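Local atomic coordinates of PTS system, lactose-specific IIBC components (Streptococcus pneumoniae, PDB entry 3NBM), a protein that probably relays a phosphoryl group, as the IIB domain of a lactose-specific phosphotransferase system, to the sugar during its uptake. Residues A[10-14]-A[42-47]. Sequence-based numbering, arbitrary orientation.
Sequences LVLCA and GAYGAH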
loop_
_atom_site.group_PDB
_atom_site.type_symbol
_atom_site.label_atom_id
_atom_site.label_comp_id
_atom_site.label_asym_id
_atom_site.label_seq_id
_atom_site.Cartn_x
_atom_site.Cartn_y
_atom_site.Cartn_z
ATOM N N LEU A 10 1.999 -0.275 3.752
ATOM C CA LEU A 10 0.698 -0.008 4.367
ATOM C C LEU A 10 -0.296 0.385 3.292
ATOM O O LEU A 10 -0.028 1.293 2.509
ATOM C CB LEU A 10 0.824 1.101 5.412
ATOM C CG LEU A 10 -0.467 1.499 6.151
ATOM C CD1 LEU A 10 -1.013 0.351 6.993
ATOM C CD2 LEU A 10 -0.174 2.710 7.037
ATOM N N VAL A 11 -1.399 -0.356 3.202
ATOM C CA VAL A 11 -2.494 -0.038 2.290
ATOM C C VAL A 11 -3.617 0.620 3.108
ATOM O O VAL A 11 -4.053 0.057 4.100
ATOM C CB VAL A 11 -3.033 -1.280 1.543
ATOM C CG1 VAL A 11 -4.064 -0.881 0.486
ATOM C CG2 VAL A 11 -1.904 -2.116 0.953
ATOM N N LEU A 12 -4.062 1.801 2.677
ATOM C CA LEU A 12 -5.093 2.542 3.399
ATOM C C LEU A 12 -6.357 2.645 2.570
ATOM O O LEU A 12 -6.314 2.905 1.373
ATOM C CB LEU A 12 -4.601 3.963 3.749
ATOM C CG LEU A 12 -3.406 4.015 4.714
ATOM C CD1 LEU A 12 -2.929 5.469 4.875
ATOM C CD2 LEU A 12 -3.739 3.346 6.057
ATOM N N CYS A 13 -7.500 2.463 3.229
ATOM C CA CYS A 13 -8.796 2.723 2.609
ATOM C C CYS A 13 -9.594 3.664 3.518
ATOM O O CYS A 13 -9.054 4.215 4.487
ATOM C CB CYS A 13 -9.555 1.418 2.282
ATOM S SG CYS A 13 -10.053 0.437 3.682
ATOM N N ALA A 14 -10.868 3.847 3.182
ATOM C CA ALA A 14 -11.750 4.713 3.927
ATOM C C ALA A 14 -12.545 3.953 4.986
ATOM O O ALA A 14 -13.470 4.508 5.582
ATOM C CB ALA A 14 -12.706 5.467 2.971
ATOM N N GLY A 42 -5.104 -0.595 6.816
ATOM C CA GLY A 42 -5.650 0.276 7.823
ATOM C C GLY A 42 -6.571 1.295 7.229
ATOM O O GLY A 42 -6.689 1.427 5.998
ATOM N N ALA A 43 -7.233 2.059 8.102
ATOM C CA ALA A 43 -8.092 3.164 7.709
ATOM C C ALA A 43 -7.305 4.484 7.659
ATOM O O ALA A 43 -6.527 4.779 8.567
ATOM C CB ALA A 43 -9.276 3.326 8.702
ATOM N N TYR A 44 -7.536 5.269 6.617
ATOM C CA TYR A 44 -6.954 6.610 6.533
ATOM C C TYR A 44 -7.488 7.432 7.695
ATOM O O TYR A 44 -8.692 7.552 7.880
ATOM C CB TYR A 44 -7.277 7.256 5.178
ATOM C CG TYR A 44 -6.439 8.485 4.894
ATOM C CD1 TYR A 44 -6.752 9.740 5.415
ATOM C CD2 TYR A 44 -5.274 8.379 4.162
ATOM C CE1 TYR A 44 -5.915 10.837 5.199
ATOM C CE2 TYR A 44 -4.473 9.454 3.932
ATOM C CZ TYR A 44 -4.779 10.681 4.462
ATOM O OH TYR A 44 -3.913 11.742 4.230
ATOM N N GLY A 45 -6.583 8.005 8.462
ATOM C CA GLY A 45 -6.909 8.702 9.694
ATOM C C GLY A 45 -6.386 8.039 10.953
ATOM O O GLY A 45 -6.263 8.700 11.984
ATOM N N ALA A 46 -6.077 6.737 10.887
ATOM C CA ALA A 46 -5.427 6.007 11.987
ATOM C C ALA A 46 -3.933 5.884 11.764
ATOM O O ALA A 46 -3.246 5.234 12.540
ATOM C CB ALA A 46 -6.042 4.611 12.174
ATOM N N HIS A 47 -3.413 6.572 10.739
ATOM C CA HIS A 47 -2.061 6.328 10.251
ATOM C C HIS A 47 -1.030 7.394 10.624
ATOM O O HIS A 47 0.149 7.222 10.325
ATOM C CB HIS A 47 -2.085 6.187 8.737
ATOM C CG HIS A 47 -2.398 7.477 8.071
ATOM N ND1 HIS A 47 -3.654 8.039 8.071
ATOM C CD2 HIS A 47 -1.573 8.379 7.497
ATOM C CE1 HIS A 47 -3.593 9.212 7.469
ATOM N NE2 HIS A 47 -2.342 9.440 7.117
#
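In the beta-alpha-beta unit of this IIB domain, L12 and C13 at the C-terminal end of strand 7-13 pair in parallel with G42 and A43, the last residues of edge strand 37-43; helix 18-33 makes the crossover between them. Three backbone hydrogen bonds join the two. G42 N gives its hydrogen to V11 O over 3.0 Å in the most bent of them (142° at the hydrogen), and G42 O accepts from C13 N at 3.1 Å. The ladder runs on past the strand end, where Y44 N donates to C13 O over 2.8 Å in an almost straight bond of 174°. G42 O also lies 3.2 Å from L12 CA in a CA-H...O contact and accepts a weak hydrogen bond from S19 OG of the helix.

C13 and A43 send their side chains to one face of the sheet, where the cysteine lies against T18 and S19. In relatives of this family a cysteine at the end of the first strand carries the phosphoryl group, a role consistent with the place of C13 just before the loop that leads into helix 18-33.

On the other face L12 supplies most of the apolar contact. With CG anti to the carbonyl carbon (chi1 -64°), the two methyls split: CD2 rests against the G42 peptide and CD1 reaches Y44 and H47. CD1 approaches Y44 CD2 obliquely to 3.8 Å and makes a CH-pi contact over one face of the imidazole. M70 of helix 67-74 packs on all three side chains. The type II turn A43-A46 leads into H47, whose CE1 sits over the centre of one face of the Y44 ring, and G45 N donates in the imidazole plane to H47 ND1 at 3.0 Å.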